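PDB 4E3E: beta-methylmalyl-CoA dehydratase from Chloroflexus aurantiacus, which catalyses the reversible dehydration of beta-methylmalyl-CoA to mesaconyl-CoA in the glyoxylate assimilation cycle. Local coordinates for residues Leu58-Ile63 against Val99-Thr104; Gly92-Ala97 against Asp136-Glu141; Leu174-Thr179 against Thr345-Arg350; Ser42-Thr47 against Ser259-Gly264. One frame throughout, in Å; residues are numbered along the deposited sequence.

Interaction 1 of 4, residues Leu58-Ile63 against Val99-Thr104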
loop_
_atom_site.group_PDB
_atom_site.type_symbol
_atom_site.label_atom_id
_atom_site.label_comp_id
_atom_site.label_asym_id
_atom_site.label_seq_id
_atom_site.Cartn_x
_atom_site.Cartn_y
_atom_site.Cartn_z
ATOM N N LEU A 58 -20.090 -13.422 -13.537
ATOM C CA LEU A 58 -18.985 -13.842 -12.668
ATOM C C LEU A 58 -19.435 -13.878 -11.211
ATOM O O LEU A 58 -20.452 -13.263 -10.854
ATOM C CB LEU A 58 -17.784 -12.879 -12.813
ATOM C CG LEU A 58 -17.082 -12.917 -14.177
ATOM C CD1 LEU A 58 -15.937 -11.925 -14.234
ATOM C CD2 LEU A 58 -16.589 -14.322 -14.546
ATOM N N GLU A 59 -18.720 -14.591 -10.364
ATOM C CA GLU A 59 -19.052 -14.669 -8.951
ATOM C C GLU A 59 -18.928 -13.340 -8.246
ATOM O O GLU A 59 -19.706 -13.015 -7.396
ATOM C CB GLU A 59 -18.181 -15.688 -8.248
ATOM C CG GLU A 59 -18.226 -17.084 -8.826
ATOM C CD GLU A 59 -17.315 -18.054 -8.110
ATOM O OE1 GLU A 59 -16.999 -17.825 -6.939
ATOM O OE2 GLU A 59 -16.919 -19.060 -8.715
ATOM N N ARG A 60 -17.894 -12.594 -8.603
ATOM C CA ARG A 60 -17.586 -11.326 -8.001
ATOM C C ARG A 60 -16.497 -10.772 -8.875
ATOM O O ARG A 60 -16.149 -11.381 -9.825
ATOM C CB ARG A 60 -17.106 -11.498 -6.579
ATOM C CG ARG A 60 -16.045 -12.551 -6.416
ATOM C CD ARG A 60 -15.689 -12.831 -4.974
ATOM N NE ARG A 60 -15.114 -11.699 -4.271
ATOM C CZ ARG A 60 -14.789 -11.709 -2.993
ATOM N NH1 ARG A 60 -14.276 -10.650 -2.422
ATOM N NH2 ARG A 60 -14.994 -12.786 -2.278
ATOM N N ALA A 61 -15.985 -9.605 -8.565
ATOM C CA ALA A 61 -14.964 -9.041 -9.410
ATOM C C ALA A 61 -13.784 -9.974 -9.381
ATOM O O ALA A 61 -13.345 -10.363 -8.351
ATOM C CB ALA A 61 -14.569 -7.678 -8.913
ATOM N N PRO A 62 -13.267 -10.305 -10.539
ATOM C CA PRO A 62 -12.091 -11.181 -10.625
ATOM C C PRO A 62 -10.791 -10.400 -10.376
ATOM O O PRO A 62 -10.775 -9.189 -10.530
ATOM C CB PRO A 62 -12.121 -11.641 -12.082
ATOM C CG PRO A 62 -12.722 -10.465 -12.808
ATOM C CD PRO A 62 -13.767 -9.908 -11.871
ATOM N N ILE A 63 -9.728 -11.114 -10.005
ATOM C CA ILE A 63 -8.381 -10.565 -9.936
ATOM C C ILE A 63 -7.933 -10.110 -11.343
ATOM O O ILE A 63 -8.145 -10.819 -12.318
ATOM C CB ILE A 63 -7.388 -11.637 -9.369
ATOM C CG1 ILE A 63 -7.838 -12.177 -8.003
ATOM C CG2 ILE A 63 -5.966 -11.088 -9.266
ATOM C CD1 ILE A 63 -8.115 -11.108 -6.953
ATOM N N VAL A 99 -9.532 -16.136 -11.655
ATOM C CA VAL A 99 -9.001 -16.060 -10.291
ATOM C C VAL A 99 -9.830 -15.049 -9.488
ATOM O O VAL A 99 -10.067 -13.930 -9.957
ATOM C CB VAL A 99 -7.516 -15.617 -10.325
ATOM C CG1 VAL A 99 -6.919 -15.595 -8.921
ATOM C CG2 VAL A 99 -6.709 -16.574 -11.207
ATOM N N TYR A 100 -10.281 -15.450 -8.301
ATOM C CA TYR A 100 -11.046 -14.600 -7.401
ATOM C C TYR A 100 -10.279 -14.391 -6.087
ATOM O O TYR A 100 -9.432 -15.228 -5.734
ATOM C CB TYR A 100 -12.389 -15.273 -7.085
ATOM C CG TYR A 100 -13.345 -15.380 -8.261
ATOM C CD1 TYR A 100 -13.935 -14.237 -8.816
ATOM C CD2 TYR A 100 -13.683 -16.624 -8.802
ATOM C CE1 TYR A 100 -14.820 -14.330 -9.880
ATOM C CE2 TYR A 100 -14.574 -16.732 -9.867
ATOM C CZ TYR A 100 -15.140 -15.581 -10.401
ATOM O OH TYR A 100 -16.012 -15.663 -11.457
ATOM N N PRO A 101 -10.575 -13.293 -5.343
ATOM C CA PRO A 101 -10.033 -13.168 -3.979
ATOM C C PRO A 101 -10.295 -14.437 -3.187
ATOM O O PRO A 101 -11.417 -14.977 -3.253
ATOM C CB PRO A 101 -10.862 -12.014 -3.375
ATOM C CG PRO A 101 -11.255 -11.170 -4.567
ATOM C CD PRO A 101 -11.435 -12.139 -5.712
ATOM N N GLY A 102 -9.284 -14.909 -2.456
ATOM C CA GLY A 102 -9.412 -16.142 -1.682
ATOM C C GLY A 102 -8.784 -17.348 -2.356
ATOM O O GLY A 102 -8.536 -18.360 -1.705
ATOM N N ASP A 103 -8.537 -17.254 -3.664
ATOM C CA ASP A 103 -7.879 -18.339 -4.407
ATOM C C ASP A 103 -6.396 -18.367 -4.103
ATOM O O ASP A 103 -5.805 -17.327 -3.801
ATOM C CB ASP A 103 -8.088 -18.191 -5.924
ATOM C CG ASP A 103 -9.518 -18.506 -6.359
ATOM O OD1 ASP A 103 -10.294 -19.048 -5.537
ATOM O OD2 ASP A 103 -9.863 -18.211 -7.529
ATOM N N THR A 104 -5.803 -19.555 -4.205
ATOM C CA THR A 104 -4.379 -19.735 -3.960
ATOM C C THR A 104 -3.651 -20.296 -5.180
ATOM O O THR A 104 -4.023 -21.343 -5.716
ATOM C CB THR A 104 -4.158 -20.643 -2.741
ATOM O OG1 THR A 104 -4.863 -20.079 -1.626
ATOM C CG2 THR A 104 -2.655 -20.783 -2.401
HETATM O O HOH W 1 -8.767 -13.582 -13.209
#
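Tyr100 lays its ring into the bend formed by Leu58, Glu59 and Arg60. Its CB points away from Leu58-Ile63, but with CG anti to the carbonyl carbon (chi1 -67°) the ring swings back over that loop. CD1 lies 3.6 Å from Arg60 CG, and CE1 comes within 3.2 Å of Arg60 O, with the oxygen close to the ring plane. CE2 passes 3.5 Å from Glu59 OE2, while Glu59 CB covers one ring face in a CH-pi contact. At the tip, Tyr100 OH accepts a nearly straight hydrogen bond from Glu59 N (3.1 Å, 165°); Leu58 CD2 also touches this oxygen. The two loops belong to a HotDog-clan domain, and Pro62 and Ile63 probably line the substrate site, as in related enzymes. A type II turn from Tyr100 to Asp103 shapes the second loop; Asp103 OD2 takes the N-H of Tyr100. Farther along the loop, Ile63 N bonds to Val99 O at 2.8 Å, and a water joins Ile63 O to Val99 N. A leucine in place of Tyr100 would probably leave Glu59 N without its acceptor and Glu59 CB without a ring face to cover. Arg60 sets its guanidinium face on Pro101, NH1 3.7 Å from Pro101 CG, and forms a salt bridge to Glu30.

Interaction 2 of 4, residues Gly92-Ala97 against Asp136-Glu141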
loop_
_atom_site.group_PDB
_atom_site.type_symbol
_atom_site.label_atom_id
_atom_site.label_comp_id
_atom_site.label_asym_id
_atom_site.label_seq_id
_atom_site.Cartn_x
_atom_site.Cartn_y
_atom_site.Cartn_z
ATOM N N GLY A 92 2.798 -17.750 -26.026
ATOM C CA GLY A 92 1.767 -18.715 -25.649
ATOM C C GLY A 92 1.253 -18.505 -24.240
ATOM O O GLY A 92 1.016 -19.471 -23.507
ATOM N N GLY A 93 1.089 -17.240 -23.856
ATOM C CA GLY A 93 0.553 -16.903 -22.537
ATOM C C GLY A 93 -0.954 -16.991 -22.546
ATOM O O GLY A 93 -1.617 -16.043 -22.959
ATOM N N ARG A 94 -1.495 -18.130 -22.106
ATOM C CA ARG A 94 -2.939 -18.387 -22.143
ATOM C C ARG A 94 -3.532 -18.285 -20.733
ATOM O O ARG A 94 -3.123 -19.036 -19.841
ATOM C CB ARG A 94 -3.207 -19.790 -22.711
ATOM C CG ARG A 94 -4.686 -20.164 -22.804
ATOM C CD ARG A 94 -4.857 -21.619 -23.201
ATOM N NE ARG A 94 -4.323 -22.519 -22.181
ATOM C CZ ARG A 94 -5.016 -22.978 -21.143
ATOM N NH1 ARG A 94 -6.285 -22.622 -20.975
ATOM N NH2 ARG A 94 -4.439 -23.801 -20.275
ATOM N N PHE A 95 -4.480 -17.360 -20.530
ATOM C CA PHE A 95 -5.210 -17.286 -19.254
ATOM C C PHE A 95 -6.285 -18.364 -19.232
ATOM O O PHE A 95 -6.941 -18.594 -20.236
ATOM C CB PHE A 95 -5.766 -15.868 -19.006
ATOM C CG PHE A 95 -4.674 -14.864 -18.679
ATOM C CD1 PHE A 95 -4.246 -14.678 -17.356
ATOM C CD2 PHE A 95 -4.037 -14.151 -19.689
ATOM C CE1 PHE A 95 -3.207 -13.783 -17.060
ATOM C CE2 PHE A 95 -3.012 -13.249 -19.395
ATOM C CZ PHE A 95 -2.589 -13.069 -18.082
ATOM N N GLY A 96 -6.427 -19.056 -18.106
ATOM C CA GLY A 96 -7.313 -20.217 -18.013
ATOM C C GLY A 96 -8.493 -19.885 -17.112
ATOM O O GLY A 96 -9.251 -18.970 -17.401
ATOM N N ALA A 97 -8.650 -20.610 -16.008
ATOM C CA ALA A 97 -9.734 -20.322 -15.068
ATOM C C ALA A 97 -9.592 -18.929 -14.450
ATOM O O ALA A 97 -8.475 -18.439 -14.201
ATOM C CB ALA A 97 -9.810 -21.388 -13.982
ATOM N N ASP A 136 -6.380 -27.205 -8.538
ATOM C CA ASP A 136 -5.490 -27.700 -9.587
ATOM C C ASP A 136 -5.927 -27.314 -11.000
ATOM O O ASP A 136 -5.532 -27.972 -11.951
ATOM C CB ASP A 136 -5.277 -29.225 -9.475
ATOM C CG ASP A 136 -4.397 -29.605 -8.298
ATOM O OD1 ASP A 136 -3.399 -28.899 -8.043
ATOM O OD2 ASP A 136 -4.702 -30.609 -7.623
ATOM N N GLU A 137 -6.730 -26.258 -11.138
ATOM C CA GLU A 137 -7.073 -25.714 -12.464
ATOM C C GLU A 137 -5.994 -24.726 -12.886
ATOM O O GLU A 137 -5.563 -23.911 -12.086
ATOM C CB GLU A 137 -8.414 -24.990 -12.425
ATOM C CG GLU A 137 -9.586 -25.863 -11.961
ATOM C CD GLU A 137 -10.872 -25.062 -11.746
ATOM O OE1 GLU A 137 -10.872 -24.049 -10.991
ATOM O OE2 GLU A 137 -11.897 -25.452 -12.336
ATOM N N VAL A 138 -5.569 -24.803 -14.144
ATOM C CA VAL A 138 -4.602 -23.865 -14.700
ATOM C C VAL A 138 -5.286 -22.511 -14.858
ATOM O O VAL A 138 -6.356 -22.420 -15.458
ATOM C CB VAL A 138 -4.100 -24.381 -16.064
ATOM C CG1 VAL A 138 -3.211 -23.356 -16.748
ATOM C CG2 VAL A 138 -3.389 -25.738 -15.894
ATOM N N VAL A 139 -4.674 -21.471 -14.294
ATOM C CA VAL A 139 -5.189 -20.114 -14.391
ATOM C C VAL A 139 -4.335 -19.340 -15.385
ATOM O O VAL A 139 -4.773 -18.328 -15.945
ATOM C CB VAL A 139 -5.234 -19.403 -13.008
ATOM C CG1 VAL A 139 -6.117 -20.209 -12.030
ATOM C CG2 VAL A 139 -3.837 -19.187 -12.450
ATOM N N LEU A 140 -3.124 -19.841 -15.612
ATOM C CA LEU A 140 -2.198 -19.223 -16.545
ATOM C C LEU A 140 -1.078 -20.192 -16.889
ATOM O O LEU A 140 -0.530 -20.870 -16.010
ATOM C CB LEU A 140 -1.595 -17.967 -15.925
ATOM C CG LEU A 140 -0.459 -17.258 -16.678
ATOM C CD1 LEU A 140 -0.950 -16.725 -18.021
ATOM C CD2 LEU A 140 0.134 -16.141 -15.826
ATOM N N GLU A 141 -0.755 -20.258 -18.174
ATOM C CA GLU A 141 0.484 -20.886 -18.632
ATOM C C GLU A 141 1.143 -19.988 -19.681
ATOM O O GLU A 141 0.460 -19.282 -20.417
ATOM C CB GLU A 141 0.231 -22.295 -19.187
ATOM C CG GLU A 141 -0.659 -22.330 -20.425
ATOM C CD GLU A 141 -0.821 -23.727 -20.989
ATOM O OE1 GLU A 141 0.153 -24.501 -20.982
ATOM O OE2 GLU A 141 -1.924 -24.056 -21.441
HETATM O O HOH W 2 -6.743 -16.579 -15.085
#
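An antiparallel ladder in the sheet of this HotDog-clan protein pairs Arg94 with Glu141 and Phe95 with Leu140, joining strand 84-95 to strand 138-149. Arg94 and Glu141 form the hydrogen-bonded pair: Arg94 N gives to Glu141 O at 2.8 Å, and Glu141 N gives to Arg94 O at 3.1 Å. Their side chains emerge on one face and meet again as a salt bridge. The Arg94 chain leaves with CG anti to the backbone N (chi1 -180°) and bends at chi3, which turns the NE side of the guanidinium to Glu141. NE lies 2.9 Å and NH2 2.8 Å from Glu141 OE2, which stands in the guanidinium plane, while the carboxylate plane is turned 81° from it. Two N-H groups thus grip one oxygen, NE at its anti lone pair and NH2 from above the carboxylate plane; OE1 bonds to His128 instead. On the other face Leu140 CD1 sits over the centre of the Phe95 ring, 3.9 Å from its centroid, in a CH-pi contact.

At Val139 the strand turns a corner, and Val139 and Leu140 form a classic beta bulge opposite Gly131. Past the ladder, Gly96 and Ala97, which by analogy with relatives probably contact the substrate, keep hold of the bulged chain through two further backbone bonds. Gly96 N reaches Val139 O at 2.8 Å, coming from well above the carbonyl plane, and Ala97 N reaches Val138 O in its plane at 3.0 Å. A water donates to both Val139 O and Ala97 O, lying in the plane of the Phe95 ring at its edge.

Interaction 3 of 4, residues Leu174-Thr179 against Thr345-Arg350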
loop_
_atom_site.group_PDB
_atom_site.type_symbol
_atom_site.label_atom_id
_atom_site.label_comp_id
_atom_site.label_asym_id
_atom_site.label_seq_id
_atom_site.Cartn_x
_atom_site.Cartn_y
_atom_site.Cartn_z
ATOM N N LEU A 174 -8.727 -19.362 -26.350
ATOM C CA LEU A 174 -9.039 -18.315 -25.372
ATOM C C LEU A 174 -10.189 -18.709 -24.465
ATOM O O LEU A 174 -11.193 -19.210 -24.933
ATOM C CB LEU A 174 -9.395 -17.005 -26.070
ATOM C CG LEU A 174 -8.351 -16.381 -27.004
ATOM C CD1 LEU A 174 -8.866 -15.068 -27.568
ATOM C CD2 LEU A 174 -7.042 -16.146 -26.285
ATOM N N THR A 175 -10.035 -18.466 -23.169
ATOM C CA THR A 175 -11.136 -18.606 -22.212
ATOM C C THR A 175 -11.962 -17.321 -22.232
ATOM O O THR A 175 -11.402 -16.224 -22.180
ATOM C CB THR A 175 -10.607 -18.895 -20.791
ATOM O OG1 THR A 175 -9.949 -20.163 -20.790
ATOM C CG2 THR A 175 -11.730 -18.933 -19.769
ATOM N N VAL A 176 -13.283 -17.463 -22.334
ATOM C CA VAL A 176 -14.209 -16.321 -22.346
ATOM C C VAL A 176 -15.191 -16.548 -21.195
ATOM O O VAL A 176 -16.289 -17.070 -21.405
ATOM C CB VAL A 176 -14.956 -16.187 -23.701
ATOM C CG1 VAL A 176 -15.839 -14.944 -23.721
ATOM C CG2 VAL A 176 -13.974 -16.151 -24.863
ATOM N N PRO A 177 -14.788 -16.162 -19.970
ATOM C CA PRO A 177 -15.425 -16.626 -18.730
ATOM C C PRO A 177 -16.652 -15.842 -18.308
ATOM O O PRO A 177 -17.260 -16.165 -17.295
ATOM C CB PRO A 177 -14.332 -16.412 -17.690
ATOM C CG PRO A 177 -13.525 -15.245 -18.219
ATOM C CD PRO A 177 -13.666 -15.235 -19.709
ATOM N N TYR A 178 -16.996 -14.804 -19.055
ATOM C CA TYR A 178 -18.187 -14.025 -18.742
ATOM C C TYR A 178 -19.034 -13.815 -19.988
ATOM O O TYR A 178 -18.624 -14.176 -21.094
ATOM C CB TYR A 178 -17.809 -12.702 -18.073
ATOM C CG TYR A 178 -16.698 -11.946 -18.755
ATOM C CD1 TYR A 178 -16.961 -11.123 -19.841
ATOM C CD2 TYR A 178 -15.376 -12.043 -18.305
ATOM C CE1 TYR A 178 -15.939 -10.416 -20.469
ATOM C CE2 TYR A 178 -14.350 -11.343 -18.924
ATOM C CZ TYR A 178 -14.636 -10.530 -20.008
ATOM O OH TYR A 178 -13.625 -9.816 -20.632
ATOM N N THR A 179 -20.224 -13.253 -19.801
ATOM C CA THR A 179 -21.183 -13.086 -20.881
ATOM C C THR A 179 -21.736 -11.678 -20.845
ATOM O O THR A 179 -22.001 -11.142 -19.773
ATOM C CB THR A 179 -22.363 -14.055 -20.716
ATOM O OG1 THR A 179 -21.858 -15.388 -20.615
ATOM C CG2 THR A 179 -23.297 -13.969 -21.917
ATOM N N THR A 345 -3.901 -10.108 -26.396
ATOM C CA THR A 345 -5.250 -10.234 -26.901
ATOM C C THR A 345 -6.252 -9.910 -25.796
ATOM O O THR A 345 -6.210 -10.496 -24.689
ATOM C CB THR A 345 -5.496 -11.647 -27.441
ATOM O OG1 THR A 345 -4.583 -11.904 -28.514
ATOM C CG2 THR A 345 -6.924 -11.796 -27.959
ATOM N N VAL A 346 -7.151 -8.979 -26.106
ATOM C CA VAL A 346 -8.175 -8.552 -25.159
ATOM C C VAL A 346 -9.528 -9.077 -25.611
ATOM O O VAL A 346 -9.730 -9.396 -26.792
ATOM C CB VAL A 346 -8.232 -7.017 -25.031
ATOM C CG1 VAL A 346 -6.912 -6.478 -24.477
ATOM C CG2 VAL A 346 -8.548 -6.372 -26.390
ATOM N N LEU A 347 -10.449 -9.193 -24.667
ATOM C CA LEU A 347 -11.835 -9.477 -24.985
ATOM C C LEU A 347 -12.601 -8.159 -24.882
ATOM O O LEU A 347 -12.337 -7.367 -23.973
ATOM C CB LEU A 347 -12.422 -10.510 -24.014
ATOM C CG LEU A 347 -11.693 -11.853 -23.853
ATOM C CD1 LEU A 347 -12.357 -12.698 -22.772
ATOM C CD2 LEU A 347 -11.638 -12.620 -25.168
HETATM N N MSE A 348 -13.542 -7.930 -25.801
HETATM C CA MSE A 348 -14.373 -6.713 -25.784
HETATM C C MSE A 348 -15.803 -7.046 -26.159
HETATM O O MSE A 348 -16.029 -7.801 -27.103
HETATM C CB MSE A 348 -13.781 -5.704 -26.770
HETATM C CG MSE A 348 -14.616 -4.427 -26.834
HETATM SE SE MSE A 348 -13.714 -3.012 -27.886
HETATM C CE MSE A 348 -12.042 -2.598 -26.895
ATOM N N PRO A 349 -16.793 -6.472 -25.443
ATOM C CA PRO A 349 -18.184 -6.697 -25.819
ATOM C C PRO A 349 -18.457 -6.254 -27.253
ATOM O O PRO A 349 -17.849 -5.284 -27.744
ATOM C CB PRO A 349 -18.963 -5.802 -24.860
ATOM C CG PRO A 349 -18.054 -5.614 -23.699
ATOM C CD PRO A 349 -16.679 -5.578 -24.275
ATOM N N ARG A 350 -19.354 -6.972 -27.908
ATOM C CA ARG A 350 -19.810 -6.633 -29.268
ATOM C C ARG A 350 -21.184 -5.956 -29.260
ATOM O O ARG A 350 -21.960 -6.125 -28.317
ATOM C CB ARG A 350 -19.887 -7.892 -30.120
ATOM C CG ARG A 350 -18.539 -8.516 -30.410
ATOM C CD ARG A 350 -18.674 -9.774 -31.262
ATOM N NE ARG A 350 -19.485 -9.574 -32.466
ATOM C CZ ARG A 350 -19.558 -10.437 -33.475
ATOM N NH1 ARG A 350 -18.870 -11.569 -33.452
ATOM N NH2 ARG A 350 -20.327 -10.164 -34.524
#
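Thr345, the first residue of the strand segment, turns its methyl CG2 to Leu174, whose CD1 lies 3.8 Å away. The methyl stands anti to the backbone N, and the hydroxyl OG1 is bonded to Asn275, so an apolar surface is what Thr345 offers the loop. Val346 points to the opposite side of the strand, where it packs on Leu310.

Leu347, next in line, carries most of the contact. With CG anti to the carbonyl carbon (chi1 -55°), its two methyls spread against the loop. CD1 approaches Thr175 O at 3.7 Å and also touches the CA of Val176, the CD of Pro177 and the ring of Tyr178. CD2 meets Val176 CG2 at 4.2 Å, with Leu174 CD1 a little farther off. Further back, Leu347 CB lies 3.7 Å from Tyr178 OH, which is bonded to Ser270 in the adjoining strand 270-278. Met348, a selenomethionine, again points away and packs on Leu310 and Tyr199.

The strand belongs to the sheet of this HotDog-clan protein, and 174-179 is part of the long connection between strand 138-149 and helix 187-190, which here passes over strand 338-349. Pro177 also packs against Val98, a residue likely to border the substrate site.

No hydrogen bond joins the two segments. The loop rests on the strand mainly through van der Waals contacts that impose little direction, the oxygens Thr175 O and Tyr178 OH meeting only carbon of Leu347. Among its polar anchors are Ser270 at the Tyr178 hydroxyl and Arg304 at the Tyr178 carbonyl.

Interaction 4 of 4, residues Ser42-Thr47 against Ser259-Gly264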
loop_
_atom_site.group_PDB
_atom_site.type_symbol
_atom_site.label_atom_id
_atom_site.label_comp_id
_atom_site.label_asym_id
_atom_site.label_seq_id
_atom_site.Cartn_x
_atom_site.Cartn_y
_atom_site.Cartn_z
ATOM N N SER A 42 -5.582 1.347 -12.328
ATOM C CA SER A 42 -6.386 0.781 -13.397
ATOM C C SER A 42 -7.877 1.077 -13.167
ATOM O O SER A 42 -8.405 0.867 -12.070
ATOM C CB SER A 42 -6.143 -0.720 -13.554
ATOM O OG SER A 42 -7.236 -1.333 -14.218
ATOM N N ARG A 43 -8.541 1.587 -14.201
ATOM C CA ARG A 43 -9.965 1.930 -14.086
ATOM C C ARG A 43 -10.914 0.949 -14.771
ATOM O O ARG A 43 -12.109 1.216 -14.840
ATOM C CB ARG A 43 -10.227 3.348 -14.594
ATOM C CG ARG A 43 -9.718 4.432 -13.659
ATOM C CD ARG A 43 -10.285 5.773 -14.080
ATOM N NE ARG A 43 -9.520 6.307 -15.202
ATOM C CZ ARG A 43 -10.033 7.041 -16.185
ATOM N NH1 ARG A 43 -11.330 7.325 -16.197
ATOM N NH2 ARG A 43 -9.246 7.480 -17.161
ATOM N N PHE A 44 -10.399 -0.181 -15.271
ATOM C CA PHE A 44 -11.255 -1.162 -15.953
ATOM C C PHE A 44 -12.365 -1.636 -15.041
ATOM O O PHE A 44 -12.117 -2.033 -13.896
ATOM C CB PHE A 44 -10.435 -2.327 -16.522
ATOM C CG PHE A 44 -9.592 -1.914 -17.694
ATOM C CD1 PHE A 44 -10.155 -1.826 -18.968
ATOM C CD2 PHE A 44 -8.267 -1.514 -17.512
ATOM C CE1 PHE A 44 -9.396 -1.396 -20.051
ATOM C CE2 PHE A 44 -7.501 -1.086 -18.591
ATOM C CZ PHE A 44 -8.065 -1.024 -19.867
ATOM N N ALA A 45 -13.595 -1.559 -15.537
ATOM C CA ALA A 45 -14.768 -1.726 -14.664
ATOM C C ALA A 45 -14.910 -3.126 -14.094
ATOM O O ALA A 45 -15.395 -3.304 -12.960
ATOM C CB ALA A 45 -16.049 -1.288 -15.372
ATOM N N LEU A 46 -14.477 -4.113 -14.872
ATOM C CA LEU A 46 -14.563 -5.530 -14.473
ATOM C C LEU A 46 -13.867 -5.797 -13.118
ATOM O O LEU A 46 -14.408 -6.504 -12.277
ATOM C CB LEU A 46 -13.968 -6.447 -15.570
ATOM C CG LEU A 46 -14.110 -7.956 -15.321
ATOM C CD1 LEU A 46 -15.587 -8.318 -15.197
ATOM C CD2 LEU A 46 -13.418 -8.778 -16.402
ATOM N N THR A 47 -12.680 -5.212 -12.907
ATOM C CA THR A 47 -11.933 -5.502 -11.690
ATOM C C THR A 47 -12.329 -4.581 -10.517
ATOM O O THR A 47 -12.104 -4.935 -9.367
ATOM C CB THR A 47 -10.428 -5.425 -11.932
ATOM O OG1 THR A 47 -10.151 -4.192 -12.584
ATOM C CG2 THR A 47 -9.943 -6.603 -12.837
ATOM N N SER A 259 -2.896 0.061 -17.686
ATOM C CA SER A 259 -3.686 1.064 -16.993
ATOM C C SER A 259 -3.909 2.298 -17.880
ATOM O O SER A 259 -5.042 2.726 -18.064
ATOM C CB SER A 259 -3.027 1.459 -15.679
ATOM O OG SER A 259 -3.861 2.385 -15.021
ATOM N N LEU A 260 -2.834 2.844 -18.448
ATOM C CA LEU A 260 -2.930 3.984 -19.355
ATOM C C LEU A 260 -3.818 3.717 -20.573
ATOM O O LEU A 260 -4.517 4.619 -21.059
ATOM C CB LEU A 260 -1.535 4.350 -19.862
ATOM C CG LEU A 260 -0.515 4.877 -18.860
ATOM C CD1 LEU A 260 0.852 4.966 -19.519
ATOM C CD2 LEU A 260 -0.945 6.221 -18.282
ATOM N N SER A 261 -3.778 2.481 -21.078
ATOM C CA SER A 261 -4.596 2.087 -22.228
ATOM C C SER A 261 -6.110 2.259 -21.992
ATOM O O SER A 261 -6.873 2.324 -22.969
ATOM C CB SER A 261 -4.288 0.648 -22.671
ATOM O OG SER A 261 -5.059 -0.293 -21.927
ATOM N N PHE A 262 -6.536 2.343 -20.721
ATOM C CA PHE A 262 -7.955 2.629 -20.398
ATOM C C PHE A 262 -8.464 3.848 -21.172
ATOM O O PHE A 262 -9.621 3.888 -21.588
ATOM C CB PHE A 262 -8.196 2.860 -18.899
ATOM C CG PHE A 262 -9.679 3.061 -18.542
ATOM C CD1 PHE A 262 -10.518 1.972 -18.332
ATOM C CD2 PHE A 262 -10.221 4.341 -18.450
ATOM C CE1 PHE A 262 -11.860 2.147 -18.026
ATOM C CE2 PHE A 262 -11.564 4.533 -18.148
ATOM C CZ PHE A 262 -12.388 3.433 -17.931
ATOM N N ASN A 263 -7.597 4.846 -21.348
ATOM C CA ASN A 263 -7.915 5.989 -22.171
ATOM C C ASN A 263 -7.813 5.573 -23.634
ATOM O O ASN A 263 -6.764 5.745 -24.265
ATOM C CB ASN A 263 -6.969 7.176 -21.875
ATOM C CG ASN A 263 -7.431 8.455 -22.548
ATOM O OD1 ASN A 263 -8.587 8.559 -22.960
ATOM N ND2 ASN A 263 -6.534 9.439 -22.668
ATOM N N GLY A 264 -8.889 4.980 -24.158
ATOM C CA GLY A 264 -8.947 4.612 -25.575
ATOM C C GLY A 264 -9.298 3.157 -25.811
ATOM O O GLY A 264 -9.706 2.782 -26.925
HETATM O O HOH W 3 -6.701 3.118 -15.942
#
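Phe262 CG, anti to the backbone N (chi1 -176°), carries its ring between Arg43 and Phe44, while the bend of Arg43 at chi3 (-80°) folds the guanidinium back onto that ring. Arg43 CB stands squarely over one ring face, 3.7 Å from the centroid. The guanidinium turns a face to the CD2-CE2 side of the ring, with Arg43 NH1 3.4 Å from Phe262 CE2. Against Phe44 the ring presents an edge: the pair is T-shaped, centroids 5.2 Å apart and planes at 83°, with Phe262 CD1 above the centre of the Phe44 ring. Arg258 makes a cation-pi contact with Phe44. A water links the backbones, accepting from Arg43 N and donating to Ser259 O at 2.7 Å. Replacing Phe262 by alanine is likely to open a gap between Arg43 and Phe44 and to leave the guanidinium without the ring it rests on. Ser259 OG bonds to Tyr40 O, at the end of helix 30-40. Ser42 O accepts from Gln226 of a neighbouring subunit, and Arg43 packs on Thr228 of that subunit. The contact thus sets the loop that leads from helix 30-40 into helix 45-48 against helix 250-265, which also packs on strand 204-212 through Leu260, Ser261 and Asn263.

Interaction 4 closes the longest loop of the four, from 42-47 to 259-264, and interactions 1 and 2, which interleave with each other, are nested inside it; interaction 3 crosses it along the chain. Interactions 2 and 3 both reach the ten-stranded antiparallel sheet, with centres about 15 Å apart, and touch through Thr175 beside Phe95 and Gly96. Interaction 1, its centre about 14 Å from that of interaction 2, meets it where Val99 packs on Val139. Leu46 joins the helical side to the rest, touching Pro62 of interaction 1 and Tyr178 of interaction 3. Interactions 1 and 2 both hold residues of the probable substrate site, so its loops are tied to the sheet and to neighbouring helices.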